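Local coordinates for assemblin (Human herpesvirus 3, PDB 1VZV), which probably cleaves the viral assembly (scaffolding) protein inside the nucleus, as a dimeric serine protease, so that the spherical procapsid can mature into an icosahedral capsid, at residues I40-D45 / F127-L132; C46-V51 / G65-P70. One frame throughout, in Å; residues are numbered along the deposited sequence.

Contact 1 of 2, residues I40-D45 / F127-L132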
loop_
_atom_site.group_PDB
_atom_site.type_symbol
_atom_site.label_atom_id
_atom_site.label_comp_id
_atom_site.label_asym_id
_atom_site.label_seq_id
_atom_site.Cartn_x
_atom_site.Cartn_y
_atom_site.Cartn_z
ATOM N N ILE A 40 8.073 3.056 -13.022
ATOM C CA ILE A 40 7.168 3.062 -11.881
ATOM C C ILE A 40 7.620 4.106 -10.856
ATOM O O ILE A 40 8.785 4.164 -10.546
ATOM C CB ILE A 40 7.206 1.663 -11.209
ATOM C CG1 ILE A 40 6.753 0.575 -12.178
ATOM C CG2 ILE A 40 6.432 1.666 -9.893
ATOM C CD1 ILE A 40 6.970 -0.794 -11.642
ATOM N N ASP A 41 6.710 4.931 -10.351
ATOM C CA ASP A 41 7.029 5.939 -9.326
ATOM C C ASP A 41 7.944 7.050 -9.844
ATOM O O ASP A 41 8.461 7.856 -9.055
ATOM C CB ASP A 41 7.675 5.235 -8.096
ATOM C CG ASP A 41 7.940 6.191 -6.874
ATOM O OD1 ASP A 41 6.997 6.920 -6.483
ATOM O OD2 ASP A 41 9.068 6.170 -6.277
ATOM N N HIS A 42 8.081 7.145 -11.167
ATOM C CA HIS A 42 8.973 8.134 -11.817
ATOM C C HIS A 42 10.448 7.767 -11.607
ATOM O O HIS A 42 11.337 8.564 -11.886
ATOM C CB HIS A 42 8.737 9.568 -11.343
ATOM C CG HIS A 42 7.435 10.148 -11.777
ATOM N ND1 HIS A 42 7.199 10.683 -13.021
ATOM C CD2 HIS A 42 6.281 10.315 -11.086
ATOM C CE1 HIS A 42 5.938 11.147 -13.041
ATOM N NE2 HIS A 42 5.333 10.948 -11.886
ATOM N N ARG A 43 10.687 6.539 -11.144
ATOM C CA ARG A 43 12.013 6.004 -10.904
ATOM C C ARG A 43 12.763 5.706 -12.190
ATOM O O ARG A 43 12.511 4.721 -12.865
ATOM C CB ARG A 43 11.934 4.732 -10.059
ATOM C CG ARG A 43 11.665 4.979 -8.592
ATOM C CD ARG A 43 12.839 5.688 -7.937
ATOM N NE ARG A 43 13.855 4.764 -7.434
ATOM C CZ ARG A 43 13.834 4.230 -6.210
ATOM N NH1 ARG A 43 12.838 4.547 -5.368
ATOM N NH2 ARG A 43 14.802 3.388 -5.819
ATOM N N LYS A 44 13.706 6.575 -12.501
ATOM C CA LYS A 44 14.571 6.460 -13.662
ATOM C C LYS A 44 15.269 5.119 -13.625
ATOM O O LYS A 44 15.571 4.565 -14.665
ATOM C CB LYS A 44 15.635 7.576 -13.632
ATOM C CG LYS A 44 15.044 9.006 -13.516
ATOM C CD LYS A 44 16.088 10.133 -13.547
ATOM C CE LYS A 44 15.403 11.526 -13.569
ATOM N NZ LYS A 44 14.461 11.710 -14.743
ATOM N N ASP A 45 15.538 4.612 -12.426
ATOM C CA ASP A 45 16.209 3.321 -12.246
ATOM C C ASP A 45 15.221 2.194 -12.260
ATOM O O ASP A 45 15.586 1.047 -11.997
ATOM C CB ASP A 45 16.966 3.256 -10.913
ATOM C CG ASP A 45 16.065 3.508 -9.706
ATOM O OD1 ASP A 45 14.977 4.096 -9.855
ATOM O OD2 ASP A 45 16.454 3.129 -8.584
ATOM N N PHE A 127 8.526 14.171 -24.416
ATOM C CA PHE A 127 7.744 14.303 -23.174
ATOM C C PHE A 127 8.671 14.109 -21.997
ATOM O O PHE A 127 8.832 15.023 -21.194
ATOM C CB PHE A 127 6.600 13.312 -23.161
ATOM C CG PHE A 127 5.360 13.818 -23.847
ATOM C CD1 PHE A 127 4.907 15.121 -23.623
ATOM C CD2 PHE A 127 4.629 12.998 -24.708
ATOM C CE1 PHE A 127 3.740 15.593 -24.248
ATOM C CE2 PHE A 127 3.474 13.466 -25.327
ATOM C CZ PHE A 127 3.029 14.766 -25.094
ATOM N N THR A 128 9.303 12.933 -21.952
ATOM C CA THR A 128 10.274 12.475 -20.939
ATOM C C THR A 128 9.913 11.037 -20.560
ATOM O O THR A 128 10.455 10.093 -21.156
ATOM C CB THR A 128 10.422 13.411 -19.699
ATOM O OG1 THR A 128 11.149 14.582 -20.081
ATOM C CG2 THR A 128 11.216 12.751 -18.615
ATOM N N HIS A 129 8.959 10.860 -19.645
ATOM C CA HIS A 129 8.550 9.512 -19.276
ATOM C C HIS A 129 7.150 9.475 -18.664
ATOM O O HIS A 129 6.665 10.495 -18.162
ATOM C CB HIS A 129 9.566 8.878 -18.335
ATOM C CG HIS A 129 9.518 9.435 -16.956
ATOM N ND1 HIS A 129 9.070 8.735 -15.861
ATOM C CD2 HIS A 129 9.791 10.681 -16.509
ATOM C CE1 HIS A 129 9.070 9.552 -14.820
ATOM N NE2 HIS A 129 9.501 10.745 -15.165
ATOM N N VAL A 130 6.515 8.302 -18.778
ATOM C CA VAL A 130 5.170 7.985 -18.284
ATOM C C VAL A 130 5.334 7.159 -17.000
ATOM O O VAL A 130 5.964 6.102 -17.041
ATOM C CB VAL A 130 4.426 7.086 -19.326
ATOM C CG1 VAL A 130 3.190 6.458 -18.719
ATOM C CG2 VAL A 130 4.084 7.894 -20.590
ATOM N N ALA A 131 4.760 7.599 -15.880
ATOM C CA ALA A 131 4.882 6.872 -14.623
ATOM C C ALA A 131 3.617 6.083 -14.293
ATOM O O ALA A 131 2.519 6.477 -14.652
ATOM C CB ALA A 131 5.177 7.824 -13.533
ATOM N N LEU A 132 3.773 4.919 -13.687
ATOM C CA LEU A 132 2.616 4.135 -13.283
ATOM C C LEU A 132 2.473 4.451 -11.785
ATOM O O LEU A 132 3.473 4.541 -11.085
ATOM C CB LEU A 132 2.851 2.632 -13.527
ATOM C CG LEU A 132 2.954 2.068 -14.959
ATOM C CD1 LEU A 132 3.146 0.577 -14.870
ATOM C CD2 LEU A 132 1.732 2.402 -15.807
#

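Contact 2 of 2, residues C46-V51 / G65-P70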
loop_
_atom_site.group_PDB
_atom_site.type_symbol
_atom_site.label_atom_id
_atom_site.label_comp_id
_atom_site.label_asym_id
_atom_site.label_seq_id
_atom_site.Cartn_x
_atom_site.Cartn_y
_atom_site.Cartn_z
ATOM N N CYS A 46 13.956 2.528 -12.493
ATOM C CA CYS A 46 12.915 1.516 -12.507
ATOM C C CYS A 46 11.951 1.637 -13.683
ATOM O O CYS A 46 10.791 1.976 -13.508
ATOM C CB CYS A 46 12.159 1.518 -11.183
ATOM S SG CYS A 46 11.112 0.077 -11.038
ATOM N N VAL A 47 12.469 1.375 -14.882
ATOM C CA VAL A 47 11.726 1.427 -16.145
ATOM C C VAL A 47 11.348 -0.008 -16.411
ATOM O O VAL A 47 12.165 -0.901 -16.215
ATOM C CB VAL A 47 12.617 1.952 -17.294
ATOM C CG1 VAL A 47 11.897 1.858 -18.613
ATOM C CG2 VAL A 47 13.043 3.396 -17.018
ATOM N N VAL A 48 10.116 -0.221 -16.860
ATOM C CA VAL A 48 9.591 -1.568 -17.104
ATOM C C VAL A 48 8.876 -1.766 -18.439
ATOM O O VAL A 48 8.178 -2.773 -18.623
ATOM C CB VAL A 48 8.582 -1.952 -16.005
ATOM C CG1 VAL A 48 9.288 -2.125 -14.672
ATOM C CG2 VAL A 48 7.507 -0.877 -15.902
ATOM N N GLY A 49 9.035 -0.823 -19.358
ATOM C CA GLY A 49 8.377 -0.934 -20.639
ATOM C C GLY A 49 8.607 0.361 -21.367
ATOM O O GLY A 49 9.451 1.159 -20.934
ATOM N N GLU A 50 7.896 0.574 -22.474
ATOM C CA GLU A 50 8.036 1.805 -23.251
ATOM C C GLU A 50 6.792 2.118 -24.083
ATOM O O GLU A 50 6.206 1.217 -24.709
ATOM C CB GLU A 50 9.265 1.742 -24.173
ATOM C CG GLU A 50 9.094 0.911 -25.466
ATOM C CD GLU A 50 10.151 1.235 -26.529
ATOM O OE1 GLU A 50 10.385 2.425 -26.811
ATOM O OE2 GLU A 50 10.750 0.296 -27.081
ATOM N N VAL A 51 6.378 3.386 -24.061
ATOM C CA VAL A 51 5.230 3.865 -24.841
ATOM C C VAL A 51 5.508 3.552 -26.324
ATOM O O VAL A 51 6.469 4.071 -26.892
ATOM C CB VAL A 51 5.056 5.422 -24.676
ATOM C CG1 VAL A 51 4.339 6.037 -25.876
ATOM C CG2 VAL A 51 4.276 5.736 -23.422
ATOM N N GLY A 65 1.204 1.477 -24.593
ATOM C CA GLY A 65 2.569 1.198 -24.248
ATOM C C GLY A 65 2.716 -0.263 -23.959
ATOM O O GLY A 65 1.721 -0.994 -23.852
ATOM N N ILE A 66 3.961 -0.707 -23.889
ATOM C CA ILE A 66 4.219 -2.091 -23.581
ATOM C C ILE A 66 5.009 -2.198 -22.260
ATOM O O ILE A 66 5.903 -1.385 -21.972
ATOM C CB ILE A 66 4.894 -2.828 -24.778
ATOM C CG1 ILE A 66 4.874 -4.335 -24.552
ATOM C CG2 ILE A 66 6.313 -2.361 -24.993
ATOM C CD1 ILE A 66 5.141 -5.111 -25.794
ATOM N N VAL A 67 4.538 -3.095 -21.397
ATOM C CA VAL A 67 5.158 -3.366 -20.109
ATOM C C VAL A 67 5.501 -4.858 -20.161
ATOM O O VAL A 67 4.654 -5.737 -20.002
ATOM C CB VAL A 67 4.216 -2.982 -18.907
ATOM C CG1 VAL A 67 4.811 -3.415 -17.567
ATOM C CG2 VAL A 67 3.977 -1.474 -18.900
ATOM N N ARG A 68 6.741 -5.117 -20.537
ATOM C CA ARG A 68 7.260 -6.462 -20.648
ATOM C C ARG A 68 8.490 -6.517 -19.735
ATOM O O ARG A 68 9.597 -6.185 -20.156
ATOM C CB ARG A 68 7.644 -6.730 -22.106
ATOM C CG ARG A 68 8.179 -8.125 -22.406
ATOM C CD ARG A 68 8.642 -8.192 -23.867
ATOM N NE ARG A 68 7.527 -8.263 -24.806
ATOM C CZ ARG A 68 7.200 -9.368 -25.481
ATOM N NH1 ARG A 68 7.977 -10.455 -25.394
ATOM N NH2 ARG A 68 6.138 -9.369 -26.302
ATOM N N CYS A 69 8.262 -6.840 -18.461
ATOM C CA CYS A 69 9.324 -6.945 -17.448
ATOM C C CYS A 69 9.041 -8.218 -16.653
ATOM O O CYS A 69 8.086 -8.296 -15.892
ATOM C CB CYS A 69 9.340 -5.704 -16.519
ATOM S SG CYS A 69 10.383 -5.881 -15.020
ATOM N N PRO A 70 9.850 -9.253 -16.844
ATOM C CA PRO A 70 9.563 -10.467 -16.085
ATOM C C PRO A 70 9.581 -10.288 -14.584
ATOM O O PRO A 70 8.771 -10.899 -13.894
ATOM C CB PRO A 70 10.637 -11.450 -16.566
ATOM C CG PRO A 70 11.784 -10.564 -16.924
ATOM C CD PRO A 70 11.078 -9.397 -17.638
#

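Contact 1 of 2, residues I40-D45 / F127-L132
His-42 and His-129, two members of the Ser-His-His catalytic triad of this herpesvirus protease, meet here at their rims, without stacking. Their imidazoles stand almost perpendicular, planes at 83° and ring centroids 4.8 Å apart. His-129 NE2 lies at the edge of the His-42 ring, in its plane, 3.1 Å from His-42 ND1. The ring of His-42 reaches this place because its CG is turned anti to its carbonyl carbon (chi1 -69°). The side chain of His-42 also touches Ser-110, the third member of the triad, on strand 108-112, and His-42 ND1 and Ser-112 OG share a weak hydrogen bond.

A CH-pi contact holds one face of the same ring: the methyl CB of Ala-131 sits 3.4 Å from the ring centroid, nearly on its normal.

Backbone pairing is brief. Ile-40 and Leu-132 form a parallel bridge, and Asp-41 N makes a weak, straight bond to Leu-132 O at 3.3 Å. A type I' turn from Ile-40 to Arg-43, closed by Arg-43 N to Ile-40 O (3.1 Å), has His-42 as one of its two central residues. Asp-41 OD1 hydrogen-bonds NE2 of His-81 of the second subunit.

The second histidine stands where classical serine proteases place an aspartate, so His-129 would probably help to orient and polarise His-42.

Contact 2 of 2, residues C46-V51 / G65-P70
Val-48 packs against Val-67 and Cys-69 across an antiparallel beta hairpin, strands 47-56 and 61-67, whose short segments run 169° apart in the central sheet of the assemblin fold.

The hydrogen-bonded pair is Glu-50 with Ile-66. Ile-66 N donates to Glu-50 O at 3.1 Å, a nearly straight bond whose donor stands above the carbonyl plane. In return Glu-50 N reaches Ile-66 O at 2.8 Å, more bent and less certain because the position of that oxygen is less sure. Val-51 and Gly-65 follow as a non-hydrogen-bonded pair, their CA atoms 3.8 Å apart.

On the other side of the strand, Val-48 and Gly-49 both face Ile-38 in a classic beta bulge, and both form backbone hydrogen bonds with it. The next strand, 3-8, on the far side of 61-67, likewise takes up backbone groups of Gly-65 and Val-67, through Val-5 and Leu-3. Val-48 O, turned to the hairpin partner, receives a CA-H...O contact from Val-67 CA at 3.4 Å. The carboxylate of Glu-50 is satisfied outside the hairpin: OE2 hydrogen-bonds Tyr-174 OH and has a long, weak ion pair with Lys-179. Cys-69 occupies the N-cap position before helix 70-79, its sulfur capping a backbone N of the first turn.

Apolar contacts accompany the backbone bonds. Val-48 and Val-67 run alongside each other in the same direction, with CG2 of the former 4.1 Å from CG1 of the latter. Cys-69 SG, swung opposite the backbone N by a chi1 of 168°, rests 3.9 Å from Val-48 CG1.

From the N terminus, the chain leaves strand 37-40 through the turn bearing His-42 and, after a few loop residues, enters strand 47-56, so 40-45 and 46-51 are consecutive. Contact 2 then closes a short hairpin loop when strand 61-67 returns. Contact 1 waits until 127-132, after three helices and strand 108-112, and closes a much longer loop within which contact 2 is nested. Both belong to one mixed sheet, in which strand 37-40 lies between 129-133 and 47-56. They touch directly: Ile-40 N probably hydrogen-bonds Cys-46 O at 3.0 Å, and Val-130 CG2 packs on Val-51 CG2 at 3.6 Å, tying the strand that carries His-129 to the hairpin.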